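Local coordinates for sulfur oxidation protein soxB (Thermus thermophilus, PDB 2WDD) that hydrolyses a sulfur-sulfur bond, probably that of a cysteine S-thiosulfonate, in the Sox sulfur-oxidation pathway, working at a two-manganese site, at residues R112-K115 with A116-E119; E146-V149 with R150-N153; S225-E228 with S229-E232; E245-D248 with K249-E253. All blocks are in the same frame, centred on the assembly; numbering follows the deposited sequence.

Contact 1. Residues R112-K115 with A116-E119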
loop_
_atom_site.group_PDB
_atom_site.type_symbol
_atom_site.label_atom_id
_atom_site.label_comp_id
_atom_site.label_asym_id
_atom_site.label_seq_id
_atom_site.Cartn_x
_atom_site.Cartn_y
_atom_site.Cartn_z
ATOM N N ARG A 112 -7.267 14.369 15.492
ATOM C CA ARG A 112 -7.396 15.313 16.601
ATOM C C ARG A 112 -8.761 15.206 17.265
ATOM O O ARG A 112 -8.873 15.253 18.488
ATOM C CB ARG A 112 -7.140 16.741 16.120
ATOM C CG ARG A 112 -5.675 17.024 15.907
ATOM C CD ARG A 112 -5.452 18.408 15.365
ATOM N NE ARG A 112 -4.035 18.649 15.126
ATOM C CZ ARG A 112 -3.561 19.650 14.395
ATOM N NH1 ARG A 112 -4.396 20.512 13.834
ATOM N NH2 ARG A 112 -2.255 19.787 14.227
ATOM N N ASP A 113 -9.797 15.061 16.451
ATOM C CA ASP A 113 -11.157 14.933 16.970
ATOM C C ASP A 113 -11.223 13.735 17.911
ATOM O O ASP A 113 -11.657 13.843 19.059
ATOM C CB ASP A 113 -12.141 14.746 15.813
ATOM C CG ASP A 113 -13.562 14.497 16.285
ATOM O OD1 ASP A 113 -14.244 15.479 16.640
ATOM O OD2 ASP A 113 -14.020 13.335 16.233
ATOM N N GLN A 114 -10.745 12.594 17.431
ATOM C CA GLN A 114 -10.793 11.375 18.216
ATOM C C GLN A 114 -9.921 11.407 19.457
ATOM O O GLN A 114 -10.331 10.951 20.529
ATOM C CB GLN A 114 -10.472 10.169 17.332
ATOM C CG GLN A 114 -11.472 10.015 16.201
ATOM C CD GLN A 114 -12.845 9.620 16.708
ATOM O OE1 GLN A 114 -12.993 8.586 17.351
ATOM N NE2 GLN A 114 -13.863 10.418 16.382
ATOM N N LYS A 115 -8.716 11.944 19.319
ATOM C CA LYS A 115 -7.811 12.017 20.458
ATOM C C LYS A 115 -8.389 12.917 21.549
ATOM O O LYS A 115 -8.309 12.589 22.729
ATOM C CB LYS A 115 -6.429 12.524 20.033
ATOM C CG LYS A 115 -5.370 12.366 21.115
ATOM C CD LYS A 115 -3.967 12.564 20.560
ATOM C CE LYS A 115 -2.951 12.686 21.685
ATOM N NZ LYS A 115 -1.608 13.071 21.169
ATOM N N ALA A 116 -8.971 14.046 21.148
ATOM C CA ALA A 116 -9.561 14.982 22.110
ATOM C C ALA A 116 -10.705 14.297 22.849
ATOM O O ALA A 116 -10.837 14.411 24.069
ATOM C CB ALA A 116 -10.063 16.231 21.396
ATOM N N ARG A 117 -11.532 13.588 22.090
ATOM C CA ARG A 117 -12.661 12.871 22.665
ATOM C C ARG A 117 -12.174 11.893 23.726
ATOM O O ARG A 117 -12.715 11.854 24.834
ATOM C CB ARG A 117 -13.434 12.113 21.584
ATOM C CG ARG A 117 -14.266 12.990 20.664
ATOM C CD ARG A 117 -14.907 12.150 19.571
ATOM N NE ARG A 117 -15.428 12.960 18.476
ATOM C CZ ARG A 117 -16.717 13.051 18.166
ATOM N NH1 ARG A 117 -17.618 12.384 18.875
ATOM N NH2 ARG A 117 -17.107 13.809 17.149
ATOM N N VAL A 118 -11.158 11.106 23.387
ATOM C CA VAL A 118 -10.591 10.119 24.302
ATOM C C VAL A 118 -9.994 10.730 25.564
ATOM O O VAL A 118 -10.162 10.198 26.662
ATOM C CB VAL A 118 -9.565 9.217 23.586
ATOM C CG1 VAL A 118 -8.762 8.407 24.595
ATOM C CG2 VAL A 118 -10.268 8.307 22.586
ATOM N N GLU A 119 -9.267 11.826 25.403
ATOM C CA GLU A 119 -8.640 12.479 26.544
ATOM C C GLU A 119 -9.667 13.181 27.434
ATOM O O GLU A 119 -9.503 13.241 28.652
ATOM C CB GLU A 119 -7.513 13.410 26.092
ATOM C CG GLU A 119 -6.303 12.633 25.567
ATOM C CD GLU A 119 -5.238 13.516 24.940
ATOM O OE1 GLU A 119 -5.537 14.682 24.604
ATOM O OE2 GLU A 119 -4.100 13.034 24.773
#
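A116 N donates to R112 O, one turn back, at 2.9 Å, while its CB rests near the same carbonyl. R117 N bonds to D113 O, and the R117 guanidinium reaches back to the D113 carboxylate one turn earlier. R117 NE donates to D113 OD2 at 2.7 Å in a salt bridge, approaching from above the carboxylate plane; the two flat groups are turned 64° apart, and R117 NH2 adds only weak bonds to the two oxygens. D113 CG stands anti to its own N (chi1 176°), which carries the carboxylate back across the path of the R117 side chain. The same OD2 also accepts from Q114 NE2 at 2.9 Å, almost along its C-O axis, so a single oxygen takes two donors; the Q114 amide is held in turn by R314 and by Y21 O. R117 has two deposited conformers, so this grip describes one of them; its NH1 also bridges to D22. With an alanine at D113, R117 NE and Q114 NE2 would probably lose their shared acceptor and the guanidinium would be freer to swing. V118 N bonds to Q114 O at 3.0 Å, and the valine side chain turns to strands 29-34 and 124-129. E119 closes the run: its N bonds to K115 O, and its OE2 lies 3.3 Å from K115 CE. The charged ends stay farther apart, K115 NZ being 4.4 Å from E119 OE2. The chemistry is thus uneven: one short salt bridge with a shared acceptor, and an opposite-charge pair that is probably only loosely attracted.

Contact 2. Residues E146-V149 with R150-N153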
loop_
_atom_site.group_PDB
_atom_site.type_symbol
_atom_site.label_atom_id
_atom_site.label_comp_id
_atom_site.label_asym_id
_atom_site.label_seq_id
_atom_site.Cartn_x
_atom_site.Cartn_y
_atom_site.Cartn_z
ATOM N N GLU A 146 10.817 15.259 3.383
ATOM C CA GLU A 146 10.769 16.187 4.508
ATOM C C GLU A 146 9.397 16.738 4.882
ATOM O O GLU A 146 9.057 16.816 6.066
ATOM C CB GLU A 146 11.777 17.323 4.333
ATOM C CG GLU A 146 11.754 18.307 5.502
ATOM C CD GLU A 146 12.739 19.452 5.335
ATOM O OE1 GLU A 146 13.585 19.393 4.420
ATOM O OE2 GLU A 146 12.661 20.415 6.121
ATOM N N ALA A 147 8.616 17.139 3.886
ATOM C CA ALA A 147 7.302 17.713 4.147
ATOM C C ALA A 147 6.360 16.713 4.832
ATOM O O ALA A 147 5.520 17.087 5.651
ATOM C CB ALA A 147 6.687 18.249 2.864
ATOM N N VAL A 148 6.488 15.437 4.480
ATOM C CA VAL A 148 5.654 14.422 5.113
ATOM C C VAL A 148 5.996 14.285 6.599
ATOM O O VAL A 148 5.099 14.141 7.433
ATOM C CB VAL A 148 5.775 13.067 4.405
ATOM C CG1 VAL A 148 4.798 12.058 5.030
ATOM C CG2 VAL A 148 5.543 13.218 2.912
ATOM N N VAL A 149 7.289 14.309 6.922
ATOM C CA VAL A 149 7.736 14.200 8.314
ATOM C C VAL A 149 7.238 15.411 9.090
ATOM O O VAL A 149 6.759 15.288 10.221
ATOM C CB VAL A 149 9.271 14.082 8.416
ATOM C CG1 VAL A 149 9.699 14.061 9.886
ATOM C CG2 VAL A 149 9.771 12.834 7.684
ATOM N N ARG A 150 7.344 16.586 8.484
ATOM C CA ARG A 150 6.864 17.791 9.152
ATOM C C ARG A 150 5.374 17.683 9.430
ATOM O O ARG A 150 4.897 18.130 10.471
ATOM C CB ARG A 150 7.198 19.055 8.355
ATOM C CG ARG A 150 8.692 19.355 8.343
ATOM C CD ARG A 150 9.030 20.748 7.823
ATOM N NE ARG A 150 10.477 20.982 7.849
ATOM C CZ ARG A 150 11.168 21.314 8.938
ATOM N NH1 ARG A 150 10.548 21.491 10.096
ATOM N NH2 ARG A 150 12.483 21.478 8.870
ATOM N N TRP A 151 4.642 17.038 8.526
ATOM C CA TRP A 151 3.224 16.828 8.761
ATOM C C TRP A 151 3.003 15.855 9.927
ATOM O O TRP A 151 2.165 16.099 10.802
ATOM C CB TRP A 151 2.501 16.341 7.503
ATOM C CG TRP A 151 1.181 15.773 7.867
ATOM C CD1 TRP A 151 0.085 16.469 8.304
ATOM C CD2 TRP A 151 0.855 14.387 8.005
ATOM N NE1 TRP A 151 -0.916 15.601 8.649
ATOM C CE2 TRP A 151 -0.463 14.315 8.497
ATOM C CE3 TRP A 151 1.548 13.196 7.758
ATOM C CZ2 TRP A 151 -1.114 13.098 8.721
ATOM C CZ3 TRP A 151 0.903 11.992 7.985
ATOM C CH2 TRP A 151 -0.411 11.954 8.472
ATOM N N GLN A 152 3.769 14.764 9.969
ATOM C CA GLN A 152 3.622 13.819 11.076
ATOM C C GLN A 152 3.806 14.562 12.398
ATOM O O GLN A 152 3.109 14.300 13.383
ATOM C CB GLN A 152 4.657 12.698 10.986
ATOM C CG GLN A 152 4.380 11.622 9.943
ATOM C CD GLN A 152 5.538 10.645 9.851
ATOM O OE1 GLN A 152 6.684 11.052 9.668
ATOM N NE2 GLN A 152 5.259 9.362 10.037
ATOM N N ASN A 153 4.737 15.512 12.401
ATOM C CA ASN A 153 5.019 16.293 13.601
ATOM C C ASN A 153 3.862 17.220 13.979
ATOM O O ASN A 153 3.613 17.452 15.165
ATOM C CB ASN A 153 6.311 17.090 13.417
ATOM C CG ASN A 153 7.546 16.217 13.504
ATOM O OD1 ASN A 153 7.468 15.050 13.891
ATOM N ND2 ASN A 153 8.695 16.776 13.136
#
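Two flat groups of the second turn meet the first turn at their edges. The R150 guanidinium has E146 OE2 in its plane: NE donates to it at 2.8 Å and NH2 at 3.0 Å, so both nitrogens close side-on upon one oxygen. NE uses the anti lone pair of OE2, whereas NH2 meets it nearly along the C-O bond; the carboxylate and guanidinium planes are 49° apart. E146 is fully extended, CG anti to the backbone N (chi1 -180°), and runs beside R150 in the same direction. The W151 indole has V148 O at its edge, 3.7 Å from CE3, and V148 CG1 touches that same CE3 loosely at 4.4 Å. M104 and L107 of helix 104-120 and V345 also pack on the indole, whose NE1 is bonded to T108. Q152 sets its OE1 3.6 Å from V149 CA, and its amide is held by W134 and D129. The N153 amide goes to R181 and L179. Such an i to i+4 salt bridge on one flank, with valines and an indole buried on the others, is typical of an amphipathic helix in an alpha/beta domain; helix 146-155 leads in the chain from strand 124-129 toward its parallel neighbour 159-160.

Contact 3. Residues S225-E228 with S229-E232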
loop_
_atom_site.group_PDB
_atom_site.type_symbol
_atom_site.label_atom_id
_atom_site.label_comp_id
_atom_site.label_asym_id
_atom_site.label_seq_id
_atom_site.Cartn_x
_atom_site.Cartn_y
_atom_site.Cartn_z
ATOM N N SER A 225 13.428 -5.983 -2.912
ATOM C CA SER A 225 12.323 -5.209 -3.477
ATOM C C SER A 225 12.671 -3.834 -4.016
ATOM O O SER A 225 11.839 -3.200 -4.681
ATOM C CB SER A 225 11.210 -5.060 -2.433
ATOM O OG SER A 225 10.689 -6.327 -2.086
ATOM N N HIS A 226 13.874 -3.361 -3.701
ATOM C CA HIS A 226 14.309 -2.031 -4.097
ATOM C C HIS A 226 15.800 -2.062 -4.357
ATOM O O HIS A 226 16.472 -2.999 -3.941
ATOM C CB HIS A 226 14.023 -1.056 -2.962
ATOM C CG HIS A 226 12.615 -1.137 -2.459
ATOM N ND1 HIS A 226 11.552 -0.606 -3.158
ATOM C CD2 HIS A 226 12.081 -1.761 -1.379
ATOM C CE1 HIS A 226 10.426 -0.882 -2.522
ATOM N NE2 HIS A 226 10.718 -1.574 -1.435
ATOM N N PRO A 227 16.334 -1.018 -5.013
ATOM C CA PRO A 227 17.779 -0.977 -5.285
ATOM C C PRO A 227 18.567 -1.276 -4.021
ATOM O O PRO A 227 18.292 -0.715 -2.961
ATOM C CB PRO A 227 17.997 0.468 -5.736
ATOM C CG PRO A 227 16.722 0.783 -6.492
ATOM C CD PRO A 227 15.613 0.060 -5.713
ATOM N N GLU A 228 19.500 -2.219 -4.132
ATOM C CA GLU A 228 20.287 -2.655 -2.990
ATOM C C GLU A 228 21.067 -1.523 -2.349
ATOM O O GLU A 228 21.299 -1.533 -1.143
ATOM C CB GLU A 228 21.233 -3.780 -3.407
ATOM C CG GLU A 228 20.520 -5.034 -3.878
ATOM C CD GLU A 228 20.319 -5.061 -5.388
ATOM O OE1 GLU A 228 20.285 -3.978 -6.018
ATOM O OE2 GLU A 228 20.204 -6.173 -5.942
ATOM N N SER A 229 21.457 -0.542 -3.152
ATOM C CA SER A 229 22.242 0.579 -2.658
ATOM C C SER A 229 21.539 1.361 -1.553
ATOM O O SER A 229 22.186 1.964 -0.701
ATOM C CB SER A 229 22.621 1.513 -3.809
ATOM O OG SER A 229 21.471 2.112 -4.379
ATOM N N PHE A 230 20.211 1.370 -1.582
ATOM C CA PHE A 230 19.439 2.134 -0.613
ATOM C C PHE A 230 19.584 1.619 0.817
ATOM O O PHE A 230 19.362 2.376 1.764
ATOM C CB PHE A 230 17.950 2.097 -0.965
ATOM C CG PHE A 230 17.581 2.887 -2.195
ATOM C CD1 PHE A 230 18.288 4.024 -2.562
ATOM C CD2 PHE A 230 16.484 2.517 -2.950
ATOM C CE1 PHE A 230 17.917 4.756 -3.680
ATOM C CE2 PHE A 230 16.109 3.243 -4.061
ATOM C CZ PHE A 230 16.823 4.365 -4.430
ATOM N N THR A 231 19.858 0.324 0.962
ATOM C CA THR A 231 19.934 -0.307 2.286
ATOM C C THR A 231 21.242 -1.052 2.550
ATOM O O THR A 231 21.290 -1.953 3.395
ATOM C CB THR A 231 18.750 -1.266 2.507
ATOM O OG1 THR A 231 18.803 -2.324 1.540
ATOM C CG2 THR A 231 17.424 -0.531 2.372
ATOM N N GLU A 232 22.294 -0.703 1.823
ATOM C CA GLU A 232 23.569 -1.382 2.018
ATOM C C GLU A 232 24.033 -1.242 3.469
ATOM O O GLU A 232 23.977 -0.159 4.045
ATOM C CB GLU A 232 24.624 -0.850 1.045
ATOM C CG GLU A 232 24.989 0.605 1.238
ATOM C CD GLU A 232 25.621 1.204 -0.007
ATOM O OE1 GLU A 232 25.120 2.242 -0.494
ATOM O OE2 GLU A 232 26.599 0.616 -0.519
HETATM O O HOH W 1 17.231 -2.091 -0.702
HETATM O O HOH W 2 21.705 -1.284 -5.942
#
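P227 lies alongside F230, its CB over one face of the phenylalanine ring toward the rim, 4.1 Å from the centroid, in a CH-pi contact. P227 CG comes closer still to a single atom, 3.5 Å from F230 CE2. Beneath this packing the polar atoms are accounted for in turn. P227 O accepts from F230 N at 3.2 Å, and E228 O from T231 N at the same length; both donors sit above the carbonyl plane, by 51° and 52°, rather than on a lone pair. These two successive i to i+3 bonds make a short 3-10 turn, shortly after helix 222-225, H226 being the first residue to leave helical angles. P227 O also bonds to water 1, which reaches T231 OG1 at 2.7 Å; that hydroxyl is bonded to K223 as well. S229 N finds its acceptor in water 2 at 2.9 Å, and this water donates to E228 OE1, made possible by the bend of the glutamate at chi2 (93°). E228 OE2 forms a salt bridge with R513. Replacing F230 by an alanine would probably uncover the P227 ring and open a gap beside T428. The polar atoms of the H226 imidazole find partners elsewhere: ND1 bonds to Y429 and NE2 to H163, a manganese ligand.

Contact 4. Residues E245-D248 with K249-E253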
loop_
_atom_site.group_PDB
_atom_site.type_symbol
_atom_site.label_atom_id
_atom_site.label_comp_id
_atom_site.label_asym_id
_atom_site.label_seq_id
_atom_site.Cartn_x
_atom_site.Cartn_y
_atom_site.Cartn_z
ATOM N N GLU A 245 11.804 -12.956 21.445
ATOM C CA GLU A 245 12.540 -12.448 22.590
ATOM C C GLU A 245 12.137 -11.012 22.924
ATOM O O GLU A 245 12.077 -10.626 24.090
ATOM C CB GLU A 245 14.044 -12.607 22.360
ATOM C CG GLU A 245 14.420 -14.064 22.091
ATOM C CD GLU A 245 15.914 -14.299 21.965
ATOM O OE1 GLU A 245 16.693 -13.333 22.109
ATOM O OE2 GLU A 245 16.306 -15.461 21.722
ATOM N N ALA A 246 11.804 -10.234 21.897
ATOM C CA ALA A 246 11.369 -8.862 22.114
ATOM C C ALA A 246 10.019 -8.858 22.843
ATOM O O ALA A 246 9.797 -8.082 23.773
ATOM C CB ALA A 246 11.269 -8.113 20.782
ATOM N N VAL A 247 9.108 -9.714 22.392
ATOM C CA VAL A 247 7.796 -9.822 23.017
ATOM C C VAL A 247 7.954 -10.266 24.474
ATOM O O VAL A 247 7.369 -9.667 25.376
ATOM C CB VAL A 247 6.885 -10.780 22.242
ATOM C CG1 VAL A 247 5.629 -11.117 23.064
ATOM C CG2 VAL A 247 6.521 -10.196 20.879
ATOM N N ASP A 248 8.780 -11.289 24.685
ATOM C CA ASP A 248 9.046 -11.804 26.029
ATOM C C ASP A 248 9.680 -10.732 26.918
ATOM O O ASP A 248 9.303 -10.571 28.087
ATOM C CB ASP A 248 9.947 -13.042 25.965
ATOM C CG ASP A 248 9.233 -14.263 25.383
ATOM O OD1 ASP A 248 7.984 -14.267 25.349
ATOM O OD2 ASP A 248 9.919 -15.228 24.978
ATOM N N LYS A 249 10.641 -9.999 26.367
ATOM C CA LYS A 249 11.323 -8.961 27.129
ATOM C C LYS A 249 10.364 -7.863 27.573
ATOM O O LYS A 249 10.392 -7.431 28.725
ATOM C CB LYS A 249 12.495 -8.380 26.335
ATOM C CG LYS A 249 13.349 -7.391 27.121
ATOM C CD LYS A 249 14.502 -6.866 26.275
ATOM C CE LYS A 249 15.186 -5.685 26.946
ATOM N NZ LYS A 249 16.304 -5.150 26.121
ATOM N N ALA A 250 9.495 -7.420 26.667
ATOM C CA ALA A 250 8.524 -6.393 27.015
ATOM C C ALA A 250 7.683 -6.870 28.202
ATOM O O ALA A 250 7.378 -6.099 29.109
ATOM C CB ALA A 250 7.624 -6.083 25.818
ATOM N N ARG A 251 7.293 -8.140 28.172
ATOM C CA ARG A 251 6.479 -8.708 29.246
ATOM C C ARG A 251 7.265 -8.830 30.545
ATOM O O ARG A 251 6.730 -8.593 31.627
ATOM C CB ARG A 251 5.882 -10.045 28.817
ATOM C CG ARG A 251 4.637 -9.881 27.937
ATOM C CD ARG A 251 4.048 -11.220 27.492
ATOM N NE ARG A 251 2.981 -11.029 26.509
ATOM C CZ ARG A 251 1.799 -10.490 26.786
ATOM N NH1 ARG A 251 1.517 -10.105 28.023
ATOM N NH2 ARG A 251 0.901 -10.329 25.827
ATOM N N ALA A 252 8.552 -9.140 30.434
ATOM C CA ALA A 252 9.409 -9.234 31.616
ATOM C C ALA A 252 9.616 -7.858 32.240
ATOM O O ALA A 252 9.822 -7.738 33.450
ATOM C CB ALA A 252 10.733 -9.870 31.267
ATOM N N GLU A 253 9.524 -6.813 31.420
ATOM C CA GLU A 253 9.664 -5.450 31.907
ATOM C C GLU A 253 8.344 -4.902 32.438
ATOM O O GLU A 253 8.273 -3.751 32.875
ATOM C CB GLU A 253 10.244 -4.538 30.820
ATOM C CG GLU A 253 11.690 -4.862 30.491
ATOM C CD GLU A 253 12.340 -3.820 29.608
ATOM O OE1 GLU A 253 11.615 -3.178 28.819
ATOM O OE2 GLU A 253 13.575 -3.646 29.699
#
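D248 and K249 sit at the junction of the two turns, and with V247 they make up most of what is buried here, chiefly through backbone and CB atoms. K249 N donates to E245 O at 2.8 Å, and K249 CB presses on the same oxygen at 3.2 Å. The lysine chain then runs out fully extended, CG anti to the backbone N (chi1 -174°), past Y202 of strand 202-207. D248 O receives A252 N at 2.8 Å, and A252 CB lies 3.6 Å from that oxygen. The D248 carboxylate turns elsewhere, to a salt bridge with R277. V247 O accepts from R251 N at 3.2 Å, and V247 CG1 lies 4.3 Å from R251 NE, a loose touch at an oblique angle to the guanidinium. That guanidinium goes to D280 and to the carbonyls of G278 and N256, so D248 and R251, although opposite in charge and a turn apart, spend their charge on separate partners. E253 N bonds back to K249 O at 2.9 Å as the helix ends. This is the C-terminal end of the helix in a beta-alpha-beta crossover: helix 240-252 connects the parallel, neighbouring strands 210-217 and 257-262.

Contacts 1 and 2 are close neighbours, about 6 Å apart at their nearest atoms: R112 of helix 104-120, besides its salt bridge to D344, bonds to L154 O on helix 146-155, and both helices belong to crossovers of one sheet. Contact 4 serves the sheet that holds strands 210-217 and 257-262, its centre about 30 Å from that of contact 1, consistent with the layered fold of metallophosphoesterases. The manganese site is approached by contacts 2 and 3. The side chain of V148 is about 9 Å from that of H38 and 13 Å from a manganese ion, whereas in contact 3 the H226 side chain comes within about 3 Å of H163 and 6 Å of a bound sulfate. Contacts 1 and 4 lie away from the site.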